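Local coordinates for protein aminoglycoside N(6')-acetyltransferase type 1 (Salmonella choleraesuis, PDB 2VBQ) that transfers an acetyl group from acetyl-CoA to the 6'-amino group of aminoglycosides, giving resistance to antibiotics such as amikacin and tobramycin, at residues H20-M26 against A64-A70; W34-R38 against H50-G54; V73-F77 against F102-F107; S92-L98 against C129-D135. All blocks are in the same frame, centred on the assembly; numbering follows the deposited sequence.

In the fold
All four contacts belong to one GNAT domain, and three of them build its mixed sheet. Contact 1 pairs the edge strand 21-25 with 63-70. That strand bonds in turn to 73-83, so Ala-68 O of contact 1 reaches Ile-75 N of contact 3 at 2.8 Å. Contact 2 joins the two helices that follow the first strand; its Trp-34 packs on Met-26 and Ile-67 of contact 1 and on Phe-77 of contact 3. Contacts 3 and 4 use opposite ends of strand 95-103, their centres about 24 Å apart. The bisubstrate analogue bonds to Val-103 in contact 3 and Asp-135 in contact 4, and touches Arg-38 in contact 2.

Contact 1: residues H20-M26 against A64-A70; sequences HMDIRQM and ASFIAMA. With NI (nickel (II) ion), chain D.
At one edge of the mixed sheet of the GNAT fold, strand 21-25 runs antiparallel to strand 64-70, with Asp-22 opposite Met-69 and Arg-24 opposite Ile-67 as hydrogen-bonded pairs. Each pair exchanges two backbone bonds: Met-69 N lies 2.7 Å from Asp-22 O, and the bond from Arg-24 N to Ile-67 O is almost straight, 175° at the hydrogen. The ladder continues one step past the strand, where Met-26 N donates to Ser-65 O at 2.8 Å. Ile-23, Gln-25, Phe-66 and Ala-68 share one face, on which Ile-23 and Ala-68 touch helix 112-126, the small Ala-68 meeting Val-112 of the acetyl-CoA site. The branches of Ile-23 part, CD1 going to Ala-68 CB at 3.7 Å and CG2 to Phe-66 CB. Gln-25 lays the methylenes of its extended chain beside Phe-66 CE2. On the other face Arg-24 bends at its second torsion (chi2 -77°) and crosses Met-69 at about a right angle, bringing NH1 to 3.6 Å from Met-69 CG; the methionine methylenes give it an apolar surface. The guanidinium lies over Asp-22 CB, and NH2 is 3.4 Å from Asp-22 OD2, a pairing of charges without a directed N-H. OD1 of Asp-22 binds the nickel ion at 2.0 Å; His-20, just before the apparent initiator Met-21 and probably a tag residue, binds it through NE2 at 1.9 Å.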
loop_
_atom_site.group_PDB
_atom_site.type_symbol
_atom_site.label_atom_id
_atom_site.label_comp_id
_atom_site.label_asym_id
_atom_site.label_seq_id
_atom_site.Cartn_x
_atom_site.Cartn_y
_atom_site.Cartn_z
ATOM N N HIS A 20 6.428 29.496 19.547
ATOM C CA HIS A 20 6.373 28.067 19.916
ATOM C C HIS A 20 5.323 27.279 19.106
ATOM O O HIS A 20 4.137 27.648 19.054
ATOM C CB HIS A 20 6.134 27.893 21.421
ATOM C CG HIS A 20 6.021 26.453 21.836
ATOM N ND1 HIS A 20 7.090 25.579 21.783
ATOM C CD2 HIS A 20 4.958 25.725 22.258
ATOM C CE1 HIS A 20 6.697 24.381 22.187
ATOM N NE2 HIS A 20 5.402 24.436 22.473
ATOM N N MET A 21 5.757 26.186 18.503
ATOM C CA MET A 21 4.867 25.318 17.717
ATOM C C MET A 21 4.504 24.016 18.460
ATOM O O MET A 21 5.350 23.413 19.097
ATOM C CB MET A 21 5.509 24.994 16.364
ATOM C CG MET A 21 4.691 23.981 15.531
ATOM S SD MET A 21 5.344 23.799 13.877
ATOM C CE MET A 21 6.846 22.877 14.161
ATOM N N ASP A 22 3.237 23.604 18.390
ATOM C CA ASP A 22 2.826 22.317 18.904
ATOM C C ASP A 22 2.255 21.424 17.806
ATOM O O ASP A 22 1.538 21.904 16.946
ATOM C CB ASP A 22 1.777 22.508 19.993
ATOM C CG ASP A 22 2.385 22.975 21.274
ATOM O OD1 ASP A 22 3.057 22.122 21.900
ATOM O OD2 ASP A 22 2.225 24.173 21.635
ATOM N N ILE A 23 2.578 20.134 17.847
ATOM C CA ILE A 23 1.898 19.143 17.031
ATOM C C ILE A 23 0.820 18.459 17.879
ATOM O O ILE A 23 1.110 17.762 18.850
ATOM C CB ILE A 23 2.868 18.088 16.436
ATOM C CG1 ILE A 23 4.101 18.763 15.796
ATOM C CG2 ILE A 23 2.115 17.124 15.475
ATOM C CD1 ILE A 23 3.778 19.708 14.625
ATOM N N ARG A 24 -0.434 18.673 17.507
ATOM C CA ARG A 24 -1.546 18.115 18.257
ATOM C C ARG A 24 -2.160 16.947 17.432
ATOM O O ARG A 24 -2.460 17.102 16.250
ATOM C CB ARG A 24 -2.577 19.219 18.569
ATOM C CG ARG A 24 -1.985 20.505 19.239
ATOM C CD ARG A 24 -1.696 20.294 20.753
ATOM N NE ARG A 24 -1.253 21.482 21.523
ATOM C CZ ARG A 24 -1.580 22.755 21.272
ATOM N NH1 ARG A 24 -2.371 23.085 20.252
ATOM N NH2 ARG A 24 -1.106 23.715 22.054
ATOM N N GLN A 25 -2.295 15.765 18.046
ATOM C CA GLN A 25 -3.105 14.724 17.444
ATOM C C GLN A 25 -4.517 15.254 17.364
ATOM O O GLN A 25 -5.033 15.854 18.323
ATOM C CB GLN A 25 -3.067 13.404 18.237
ATOM C CG GLN A 25 -3.719 12.215 17.469
ATOM C CD GLN A 25 -3.523 10.903 18.188
ATOM O OE1 GLN A 25 -2.557 10.740 18.916
ATOM N NE2 GLN A 25 -4.433 9.967 17.987
ATOM N N MET A 26 -5.131 15.065 16.208
ATOM C CA MET A 26 -6.429 15.646 15.952
ATOM C C MET A 26 -7.537 14.983 16.746
ATOM O O MET A 26 -7.700 13.755 16.726
ATOM C CB MET A 26 -6.793 15.548 14.489
ATOM C CG MET A 26 -8.231 15.982 14.275
ATOM S SD MET A 26 -8.667 15.899 12.587
ATOM C CE MET A 26 -9.016 14.128 12.319
ATOM N N ALA A 64 -4.652 8.147 12.504
ATOM C CA ALA A 64 -4.444 9.345 13.316
ATOM C C ALA A 64 -3.932 10.458 12.425
ATOM O O ALA A 64 -3.197 10.214 11.461
ATOM C CB ALA A 64 -3.434 9.107 14.489
ATOM N N SER A 65 -4.364 11.677 12.735
ATOM C CA SER A 65 -3.916 12.874 12.041
ATOM C C SER A 65 -3.357 13.845 13.058
ATOM O O SER A 65 -3.690 13.771 14.231
ATOM C CB SER A 65 -5.067 13.515 11.248
ATOM O OG SER A 65 -5.425 12.627 10.202
ATOM N N PHE A 66 -2.472 14.724 12.589
ATOM C CA PHE A 66 -1.669 15.589 13.444
ATOM C C PHE A 66 -1.694 17.003 12.836
ATOM O O PHE A 66 -1.511 17.145 11.617
ATOM C CB PHE A 66 -0.234 15.041 13.552
ATOM C CG PHE A 66 -0.185 13.633 14.154
ATOM C CD1 PHE A 66 -0.328 12.508 13.341
ATOM C CD2 PHE A 66 -0.097 13.466 15.537
ATOM C CE1 PHE A 66 -0.344 11.193 13.903
ATOM C CE2 PHE A 66 -0.123 12.168 16.113
ATOM C CZ PHE A 66 -0.255 11.039 15.289
ATOM N N ILE A 67 -1.900 18.005 13.696
ATOM C CA ILE A 67 -2.045 19.407 13.293
ATOM C C ILE A 67 -0.942 20.261 13.912
ATOM O O ILE A 67 -0.802 20.296 15.132
ATOM C CB ILE A 67 -3.414 19.998 13.794
ATOM C CG1 ILE A 67 -4.582 18.997 13.603
ATOM C CG2 ILE A 67 -3.664 21.396 13.213
ATOM C CD1 ILE A 67 -4.933 18.651 12.185
ATOM N N ALA A 68 -0.188 20.966 13.081
ATOM C CA ALA A 68 0.828 21.893 13.568
ATOM C C ALA A 68 0.163 23.214 13.925
ATOM O O ALA A 68 -0.512 23.829 13.076
ATOM C CB ALA A 68 1.895 22.085 12.532
ATOM N N MET A 69 0.323 23.630 15.184
ATOM C CA MET A 69 -0.311 24.845 15.709
ATOM C C MET A 69 0.768 25.830 16.145
ATOM O O MET A 69 1.736 25.416 16.776
ATOM C CB MET A 69 -1.174 24.514 16.934
ATOM C CG MET A 69 -2.336 23.534 16.723
ATOM S SD MET A 69 -3.640 24.146 15.642
ATOM C CE MET A 69 -4.131 25.661 16.507
ATOM N N ALA A 70 0.628 27.114 15.799
ATOM C CA ALA A 70 1.446 28.170 16.434
ATOM C C ALA A 70 0.628 29.446 16.517
ATOM O O ALA A 70 -0.098 29.777 15.571
ATOM C CB ALA A 70 2.739 28.419 15.658
HETATM NI NI NI D . 4.365 22.966 23.200
HETATM O O HOH W 1 -6.299 11.626 15.112
#

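Contact 2: residues W34-R38 against H50-G54; sequences WRGLR and HLADG
The helical segments carrying Arg-38 and Asp-53 run 132° apart in direction, with axes no closer than 10.7 Å, a wide separation bridged largely by the long side chains of Trp-34 and Arg-38. The arginine chain is extended from CG to NE and passes His-50 before its guanidinium reaches Asp-53. There NH1 donates twice, to Asp-53 OD2 at 3.0 Å and to His-50 ND1 at 3.1 Å. The carboxylate oxygen lies in the guanidinium plane and accepts the N-H of NH1 through its anti lone pair, although the two planar groups stand 86° apart. NH2 adds a weak bond to the same oxygen at 3.4 Å. The imidazole is met less squarely, with NH1 tilted 31° from the plane of the His-50 ring. Trp-34, one helical turn before Arg-38, backs this network: its CH2 lies over one face of the guanidinium. The far rim of the indole closes on the second helix, CZ3 being 3.3 Å from Gly-54 CA, and a residue without a side chain suits so near an approach. His-50 O comes to the edge of the same ring, 3.6 Å from CZ3. Arg-38 lies in the pocket of the bisubstrate analogue, beside Trp-42 of the substrate site. These are the two helices between the first and second strands of the GNAT fold. Beneath them, Asp-79 of strand 73-83 pairs with Arg-38 NE and accepts a bond from Trp-34 NE1, while Trp-34 rests on Ser-65 and Ile-67 of strand 63-70 and meets Phe-77 of strand 73-83.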
loop_
_atom_site.group_PDB
_atom_site.type_symbol
_atom_site.label_atom_id
_atom_site.label_comp_id
_atom_site.label_asym_id
_atom_site.label_seq_id
_atom_site.Cartn_x
_atom_site.Cartn_y
_atom_site.Cartn_z
ATOM N N TRP A 34 -8.191 21.002 10.684
ATOM C CA TRP A 34 -7.777 19.924 9.786
ATOM C C TRP A 34 -8.477 19.955 8.417
ATOM O O TRP A 34 -7.809 19.956 7.383
ATOM C CB TRP A 34 -7.977 18.583 10.494
ATOM C CG TRP A 34 -7.697 17.377 9.691
ATOM C CD1 TRP A 34 -6.469 16.849 9.379
ATOM C CD2 TRP A 34 -8.673 16.501 9.122
ATOM N NE1 TRP A 34 -6.630 15.690 8.633
ATOM C CE2 TRP A 34 -7.971 15.464 8.454
ATOM C CE3 TRP A 34 -10.078 16.487 9.115
ATOM C CZ2 TRP A 34 -8.629 14.404 7.808
ATOM C CZ3 TRP A 34 -10.743 15.440 8.449
ATOM C CH2 TRP A 34 -10.013 14.408 7.813
ATOM N N ARG A 35 -9.808 20.006 8.408
ATOM C CA ARG A 35 -10.568 20.137 7.165
ATOM C C ARG A 35 -10.138 21.396 6.351
ATOM O O ARG A 35 -10.013 21.335 5.133
ATOM C CB ARG A 35 -12.078 20.205 7.458
ATOM C CG ARG A 35 -12.755 18.955 8.053
ATOM C CD ARG A 35 -14.317 19.155 7.970
ATOM N NE ARG A 35 -15.006 18.689 9.180
ATOM C CZ ARG A 35 -15.562 19.492 10.091
ATOM N NH1 ARG A 35 -15.537 20.817 9.938
ATOM N NH2 ARG A 35 -16.157 18.973 11.161
ATOM N N GLY A 36 -9.873 22.512 7.029
ATOM C CA GLY A 36 -9.447 23.743 6.327
ATOM C C GLY A 36 -8.140 23.577 5.556
ATOM O O GLY A 36 -7.988 24.094 4.434
ATOM N N LEU A 37 -7.197 22.847 6.149
ATOM C CA LEU A 37 -5.915 22.556 5.523
ATOM C C LEU A 37 -5.986 21.441 4.480
ATOM O O LEU A 37 -5.384 21.530 3.407
ATOM C CB LEU A 37 -4.897 22.182 6.611
ATOM C CG LEU A 37 -4.335 23.353 7.392
ATOM C CD1 LEU A 37 -3.725 22.866 8.716
ATOM C CD2 LEU A 37 -3.319 24.175 6.519
ATOM N N ARG A 38 -6.730 20.386 4.806
ATOM C CA ARG A 38 -6.857 19.228 3.920
ATOM C C ARG A 38 -7.417 19.594 2.541
ATOM O O ARG A 38 -7.017 19.033 1.512
ATOM C CB ARG A 38 -7.720 18.161 4.599
ATOM C CG ARG A 38 -7.381 16.740 4.176
ATOM C CD ARG A 38 -8.086 15.846 5.121
ATOM N NE ARG A 38 -7.817 14.423 4.984
ATOM C CZ ARG A 38 -8.667 13.544 4.463
ATOM N NH1 ARG A 38 -9.837 13.949 3.975
ATOM N NH2 ARG A 38 -8.341 12.255 4.430
ATOM N N HIS A 50 -14.281 14.691 2.988
ATOM C CA HIS A 50 -13.568 15.297 4.126
ATOM C C HIS A 50 -14.310 15.128 5.464
ATOM O O HIS A 50 -13.695 14.843 6.494
ATOM C CB HIS A 50 -13.288 16.785 3.866
ATOM C CG HIS A 50 -12.291 17.041 2.773
ATOM N ND1 HIS A 50 -10.970 16.655 2.861
ATOM C CD2 HIS A 50 -12.418 17.663 1.576
ATOM C CE1 HIS A 50 -10.331 17.016 1.762
ATOM N NE2 HIS A 50 -11.186 17.629 0.966
ATOM N N LEU A 51 -15.635 15.289 5.436
ATOM C CA LEU A 51 -16.472 15.151 6.632
ATOM C C LEU A 51 -16.494 13.721 7.186
ATOM O O LEU A 51 -16.290 13.502 8.390
ATOM C CB LEU A 51 -17.900 15.637 6.348
ATOM C CG LEU A 51 -18.928 15.495 7.476
ATOM C CD1 LEU A 51 -18.767 16.602 8.517
ATOM C CD2 LEU A 51 -20.359 15.469 6.907
ATOM N N ALA A 52 -16.753 12.762 6.301
ATOM C CA ALA A 52 -16.805 11.357 6.680
ATOM C C ALA A 52 -15.415 10.879 7.129
ATOM O O ALA A 52 -15.303 10.134 8.102
ATOM C CB ALA A 52 -17.329 10.510 5.532
ATOM N N ASP A 53 -14.375 11.329 6.420
ATOM C CA ASP A 53 -12.979 11.032 6.774
ATOM C C ASP A 53 -12.615 11.518 8.170
ATOM O O ASP A 53 -11.989 10.790 8.935
ATOM C CB ASP A 53 -12.017 11.621 5.743
ATOM C CG ASP A 53 -12.151 10.968 4.379
ATOM O OD1 ASP A 53 -12.893 9.966 4.256
ATOM O OD2 ASP A 53 -11.516 11.467 3.423
ATOM N N GLY A 54 -13.018 12.745 8.488
ATOM C CA GLY A 54 -12.815 13.309 9.813
ATOM C C GLY A 54 -13.356 12.413 10.904
ATOM O O GLY A 54 -12.616 12.025 11.823
#

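Contact 3: residues V73-F77 against F102-F107; sequences VAIGF and FVLPSF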
loop_
_atom_site.group_PDB
_atom_site.type_symbol
_atom_site.label_atom_id
_atom_site.label_comp_id
_atom_site.label_asym_id
_atom_site.label_seq_id
_atom_site.Cartn_x
_atom_site.Cartn_y
_atom_site.Cartn_z
ATOM N N VAL A 73 -3.151 29.270 15.448
ATOM C CA VAL A 73 -3.570 28.929 14.084
ATOM C C VAL A 73 -2.950 27.605 13.668
ATOM O O VAL A 73 -1.910 27.219 14.181
ATOM C CB VAL A 73 -3.218 30.020 13.010
ATOM C CG1 VAL A 73 -4.054 31.280 13.197
ATOM C CG2 VAL A 73 -1.690 30.369 12.951
ATOM N N ALA A 74 -3.600 26.931 12.729
ATOM C CA ALA A 74 -3.104 25.673 12.196
ATOM C C ALA A 74 -2.354 25.937 10.896
ATOM O O ALA A 74 -2.906 26.494 9.926
ATOM C CB ALA A 74 -4.267 24.712 11.980
ATOM N N ILE A 75 -1.074 25.565 10.887
ATOM C CA ILE A 75 -0.218 25.910 9.779
ATOM C C ILE A 75 0.173 24.703 8.921
ATOM O O ILE A 75 0.811 24.862 7.889
ATOM C CB ILE A 75 1.029 26.685 10.255
ATOM C CG1 ILE A 75 1.918 25.818 11.194
ATOM C CG2 ILE A 75 0.613 27.993 10.965
ATOM C CD1 ILE A 75 3.177 26.569 11.686
ATOM N N GLY A 76 -0.180 23.498 9.366
ATOM C CA GLY A 76 0.057 22.314 8.534
ATOM C C GLY A 76 -0.523 21.079 9.175
ATOM O O GLY A 76 -0.967 21.138 10.337
ATOM N N PHE A 77 -0.549 19.976 8.425
ATOM C CA PHE A 77 -1.054 18.716 8.968
ATOM C C PHE A 77 -0.417 17.517 8.303
ATOM O O PHE A 77 0.179 17.593 7.212
ATOM C CB PHE A 77 -2.601 18.605 8.863
ATOM C CG PHE A 77 -3.073 18.197 7.514
ATOM C CD1 PHE A 77 -3.078 19.132 6.458
ATOM C CD2 PHE A 77 -3.490 16.875 7.265
ATOM C CE1 PHE A 77 -3.478 18.746 5.174
ATOM C CE2 PHE A 77 -3.904 16.485 5.982
ATOM C CZ PHE A 77 -3.909 17.421 4.943
ATOM N N PHE A 102 1.053 18.321 4.399
ATOM C CA PHE A 102 0.915 19.640 3.790
ATOM C C PHE A 102 1.236 20.708 4.809
ATOM O O PHE A 102 0.760 20.648 5.948
ATOM C CB PHE A 102 -0.516 19.834 3.256
ATOM C CG PHE A 102 -0.801 21.251 2.767
ATOM C CD1 PHE A 102 -0.498 21.632 1.445
ATOM C CD2 PHE A 102 -1.379 22.187 3.622
ATOM C CE1 PHE A 102 -0.771 22.977 0.990
ATOM C CE2 PHE A 102 -1.644 23.504 3.191
ATOM C CZ PHE A 102 -1.340 23.887 1.872
ATOM N N VAL A 103 2.037 21.686 4.403
ATOM C CA VAL A 103 2.336 22.855 5.225
ATOM C C VAL A 103 2.015 24.079 4.377
ATOM O O VAL A 103 2.347 24.094 3.184
ATOM C CB VAL A 103 3.828 22.890 5.687
ATOM C CG1 VAL A 103 4.172 24.189 6.448
ATOM C CG2 VAL A 103 4.159 21.660 6.550
ATOM N N LEU A 104 1.327 25.059 4.964
ATOM C CA LEU A 104 0.953 26.272 4.214
ATOM C C LEU A 104 2.190 26.917 3.590
ATOM O O LEU A 104 3.240 26.985 4.249
ATOM C CB LEU A 104 0.285 27.296 5.138
ATOM C CG LEU A 104 -1.158 26.983 5.556
ATOM C CD1 LEU A 104 -1.577 27.875 6.692
ATOM C CD2 LEU A 104 -2.111 27.130 4.392
ATOM N N PRO A 105 2.069 27.397 2.335
ATOM C CA PRO A 105 3.194 28.045 1.621
ATOM C C PRO A 105 4.028 29.006 2.486
ATOM O O PRO A 105 5.249 28.858 2.516
ATOM C CB PRO A 105 2.507 28.738 0.440
ATOM C CG PRO A 105 1.382 27.807 0.119
ATOM C CD PRO A 105 0.863 27.330 1.480
ATOM N N SER A 106 3.377 29.884 3.263
ATOM C CA SER A 106 4.073 30.928 4.019
ATOM C C SER A 106 4.861 30.401 5.209
ATOM O O SER A 106 5.701 31.124 5.764
ATOM C CB SER A 106 3.119 32.024 4.507
ATOM O OG SER A 106 2.479 32.662 3.418
ATOM N N PHE A 107 4.560 29.164 5.621
ATOM C CA PHE A 107 5.209 28.559 6.797
ATOM C C PHE A 107 6.218 27.436 6.470
ATOM O O PHE A 107 6.693 26.752 7.379
ATOM C CB PHE A 107 4.139 28.076 7.811
ATOM C CG PHE A 107 3.270 29.184 8.342
ATOM C CD1 PHE A 107 3.643 29.894 9.467
ATOM C CD2 PHE A 107 2.093 29.540 7.692
ATOM C CE1 PHE A 107 2.844 30.946 9.964
ATOM C CE2 PHE A 107 1.296 30.596 8.161
ATOM C CZ PHE A 107 1.678 31.299 9.301
#
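Ile-75 sets its CG2 methyl over the centre of the Phe-107 ring, 3.6 Å from the centroid and only 2° off the ring normal, a CH-pi contact in which a compact branch meets a flat face. Its CG1 sits in the crowded position between backbone N and carbonyl carbon (chi1 63°), which turns CG2 to the ring and brings CD1 near Phe-107 CD1 as well. Backbone bonds hold the two partners in place. Leu-104 N donates to Ile-75 O at 3.0 Å, with 172° at the hydrogen, and the Leu-104 side chain leans on the carbonyl it has bound. The chain then turns, Phe-107 N bonding back to Leu-104 O at 2.9 Å, and so presents the ring. Farther along the hairpin, Gly-76 and Val-103 form a non-hydrogen-bonded pair; glycine suits a place where a side chain would run into Phe-102 O. Phe-77 N to Phe-102 O, 2.9 Å, and Phe-102 N to Phe-77 O, 3.0 Å, complete the register, while Phe-77 CE1 packs on Phe-102 CB at 3.7 Å. On the far side, Ala-68 bonds to both Ile-75 and Gly-76, consistent with a classic beta bulge. The antiparallel hairpin of strands 73-83 and 95-103 thus ends at the acetyl-CoA site of the GNAT fold, where Val-103 N is hydrogen-bonded to the bisubstrate analogue.

Contact 4: residues S92-L98 against C129-D135; sequences SSPVVFL and CREMASD
With its OG between backbone N and carbonyl carbon (chi1 58°), Ser-92 turns its hydroxyl to Glu-131, whose side chain stretches out beyond CG to meet it. Glu-131 OE1 accepts twice from the same face of its carboxylate plane: Ser-92 OG comes from above the plane at 2.6 Å, and Ser-92 N, at 2.8 Å, on the syn side but also tilted from the plane. The small serine brings both donors to one oxygen, while OE2 bonds to Asp-91 N and forms a salt bridge with Arg-162 of the second subunit. Arg-130, bent at chi3 (-84°), lays its guanidinium face on Ser-92 CB, NH2 being 3.3 Å away. The backbones then pair in parallel: Val-96 N donates to Glu-131 O at 3.1 Å, Ala-133 N to Val-96 O at 2.9 Å, and Leu-98 N to Ala-133 O at 2.8 Å. Branched Val-96 packs CG1 on Met-132 CB at 3.5 Å. Phe-97 spreads one ring face over Ala-133 O and Ser-134 CA, the latter 3.5 Å from CZ; the small Ala-133 lets the ring settle against its CB and carbonyl. Asp-135 OD1 bonds to the bisubstrate analogue and OD2 to Asn-88 ND2 of the second subunit, into which strand 131-136 continues the sheet. After Leu-98 N a water takes over, bonded to Leu-98 O and weakly to Asp-135 O, consistent with the parting of these strands in the GNAT beta-alpha-beta unit.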
loop_
_atom_site.group_PDB
_atom_site.type_symbol
_atom_site.label_atom_id
_atom_site.label_comp_id
_atom_site.label_asym_id
_atom_site.label_seq_id
_atom_site.Cartn_x
_atom_site.Cartn_y
_atom_site.Cartn_z
ATOM N N SER A 92 8.435 -5.747 7.344
ATOM C CA SER A 92 7.667 -6.134 8.529
ATOM C C SER A 92 6.233 -5.648 8.436
ATOM O O SER A 92 5.873 -4.969 7.473
ATOM C CB SER A 92 8.351 -5.647 9.820
ATOM O OG SER A 92 8.502 -4.240 9.801
ATOM N N SER A 93 5.425 -6.032 9.423
ATOM C CA SER A 93 4.016 -5.659 9.485
ATOM C C SER A 93 3.581 -5.645 10.949
ATOM O O SER A 93 3.980 -6.513 11.724
ATOM C CB SER A 93 3.134 -6.576 8.593
ATOM O OG SER A 93 1.800 -6.107 8.483
ATOM N N PRO A 94 2.788 -4.636 11.358
ATOM C CA PRO A 94 2.232 -3.560 10.554
ATOM C C PRO A 94 3.256 -2.426 10.336
ATOM O O PRO A 94 4.350 -2.442 10.932
ATOM C CB PRO A 94 1.049 -3.060 11.410
ATOM C CG PRO A 94 1.545 -3.224 12.805
ATOM C CD PRO A 94 2.406 -4.498 12.783
ATOM N N VAL A 95 2.881 -1.468 9.488
ATOM C CA VAL A 95 3.747 -0.346 9.114
ATOM C C VAL A 95 2.986 0.965 9.375
ATOM O O VAL A 95 1.773 1.047 9.089
ATOM C CB VAL A 95 4.185 -0.451 7.609
ATOM C CG1 VAL A 95 4.947 0.801 7.147
ATOM C CG2 VAL A 95 5.034 -1.692 7.383
ATOM N N VAL A 96 3.681 1.952 9.951
ATOM C CA VAL A 96 3.134 3.326 10.064
ATOM C C VAL A 96 3.330 4.101 8.760
ATOM O O VAL A 96 4.457 4.230 8.242
ATOM C CB VAL A 96 3.629 4.131 11.353
ATOM C CG1 VAL A 96 5.130 4.401 11.346
ATOM C CG2 VAL A 96 2.799 5.427 11.526
ATOM N N PHE A 97 2.214 4.543 8.178
ATOM C CA PHE A 97 2.260 5.067 6.830
ATOM C C PHE A 97 1.860 6.541 6.783
ATOM O O PHE A 97 0.834 6.935 7.357
ATOM C CB PHE A 97 1.388 4.245 5.831
ATOM C CG PHE A 97 1.809 4.456 4.394
ATOM C CD1 PHE A 97 1.361 5.567 3.666
ATOM C CD2 PHE A 97 2.731 3.594 3.799
ATOM C CE1 PHE A 97 1.798 5.793 2.353
ATOM C CE2 PHE A 97 3.165 3.819 2.491
ATOM C CZ PHE A 97 2.683 4.915 1.774
ATOM N N LEU A 98 2.702 7.351 6.137
ATOM C CA LEU A 98 2.408 8.780 5.931
ATOM C C LEU A 98 1.416 8.918 4.757
ATOM O O LEU A 98 1.808 8.838 3.591
ATOM C CB LEU A 98 3.712 9.581 5.703
ATOM C CG LEU A 98 3.607 11.127 5.642
ATOM C CD1 LEU A 98 3.167 11.705 7.003
ATOM C CD2 LEU A 98 4.905 11.777 5.196
ATOM N N CYS A 129 4.995 -0.369 15.535
ATOM C CA CYS A 129 5.498 -0.467 14.161
ATOM C C CYS A 129 7.034 -0.389 14.096
ATOM O O CYS A 129 7.645 0.455 14.749
ATOM C CB CYS A 129 4.875 0.604 13.234
ATOM S SG CYS A 129 3.058 0.515 13.127
ATOM N N ARG A 130 7.644 -1.261 13.292
ATOM C CA ARG A 130 9.114 -1.260 13.135
ATOM C C ARG A 130 9.578 -0.353 12.006
ATOM O O ARG A 130 10.726 0.079 11.988
ATOM C CB ARG A 130 9.656 -2.686 12.943
ATOM C CG ARG A 130 9.251 -3.646 14.062
ATOM C CD ARG A 130 10.149 -4.915 14.166
ATOM N NE ARG A 130 9.773 -6.000 13.250
ATOM C CZ ARG A 130 8.650 -6.718 13.330
ATOM N NH1 ARG A 130 7.737 -6.463 14.271
ATOM N NH2 ARG A 130 8.425 -7.694 12.452
ATOM N N GLU A 131 8.675 -0.052 11.074
ATOM C CA GLU A 131 9.017 0.712 9.886
ATOM C C GLU A 131 7.967 1.796 9.667
ATOM O O GLU A 131 6.776 1.594 9.960
ATOM C CB GLU A 131 9.061 -0.193 8.648
ATOM C CG GLU A 131 10.226 -1.185 8.592
ATOM C CD GLU A 131 10.009 -2.294 7.557
ATOM O OE1 GLU A 131 8.954 -2.965 7.589
ATOM O OE2 GLU A 131 10.880 -2.498 6.700
ATOM N N MET A 132 8.430 2.931 9.158
ATOM C CA MET A 132 7.572 3.988 8.656
ATOM C C MET A 132 7.779 4.087 7.159
ATOM O O MET A 132 8.915 4.000 6.668
ATOM C CB MET A 132 7.888 5.324 9.352
ATOM C CG MET A 132 7.154 6.565 8.773
ATOM S SD MET A 132 7.175 7.980 9.896
ATOM C CE MET A 132 8.950 8.243 9.996
ATOM N N ALA A 133 6.684 4.246 6.427
ATOM C CA ALA A 133 6.753 4.393 4.981
ATOM C C ALA A 133 5.878 5.529 4.460
ATOM O O ALA A 133 5.021 6.085 5.192
ATOM C CB ALA A 133 6.410 3.075 4.284
ATOM N N SER A 134 6.105 5.850 3.183
ATOM C CA SER A 134 5.447 6.945 2.477
ATOM C C SER A 134 5.658 6.724 0.980
ATOM O O SER A 134 6.466 5.889 0.588
ATOM C CB SER A 134 6.042 8.277 2.920
ATOM O OG SER A 134 5.338 9.373 2.353
ATOM N N ASP A 135 4.896 7.414 0.147
ATOM C CA ASP A 135 5.170 7.395 -1.273
ATOM C C ASP A 135 4.931 8.796 -1.803
ATOM O O ASP A 135 4.267 9.617 -1.167
ATOM C CB ASP A 135 4.328 6.339 -2.028
ATOM C CG ASP A 135 2.891 6.781 -2.271
ATOM O OD1 ASP A 135 2.667 7.822 -2.935
ATOM O OD2 ASP A 135 1.966 6.070 -1.828
HETATM O O HOH W 2 6.159 -3.706 12.561
HETATM O O HOH W 3 1.579 8.888 0.866
#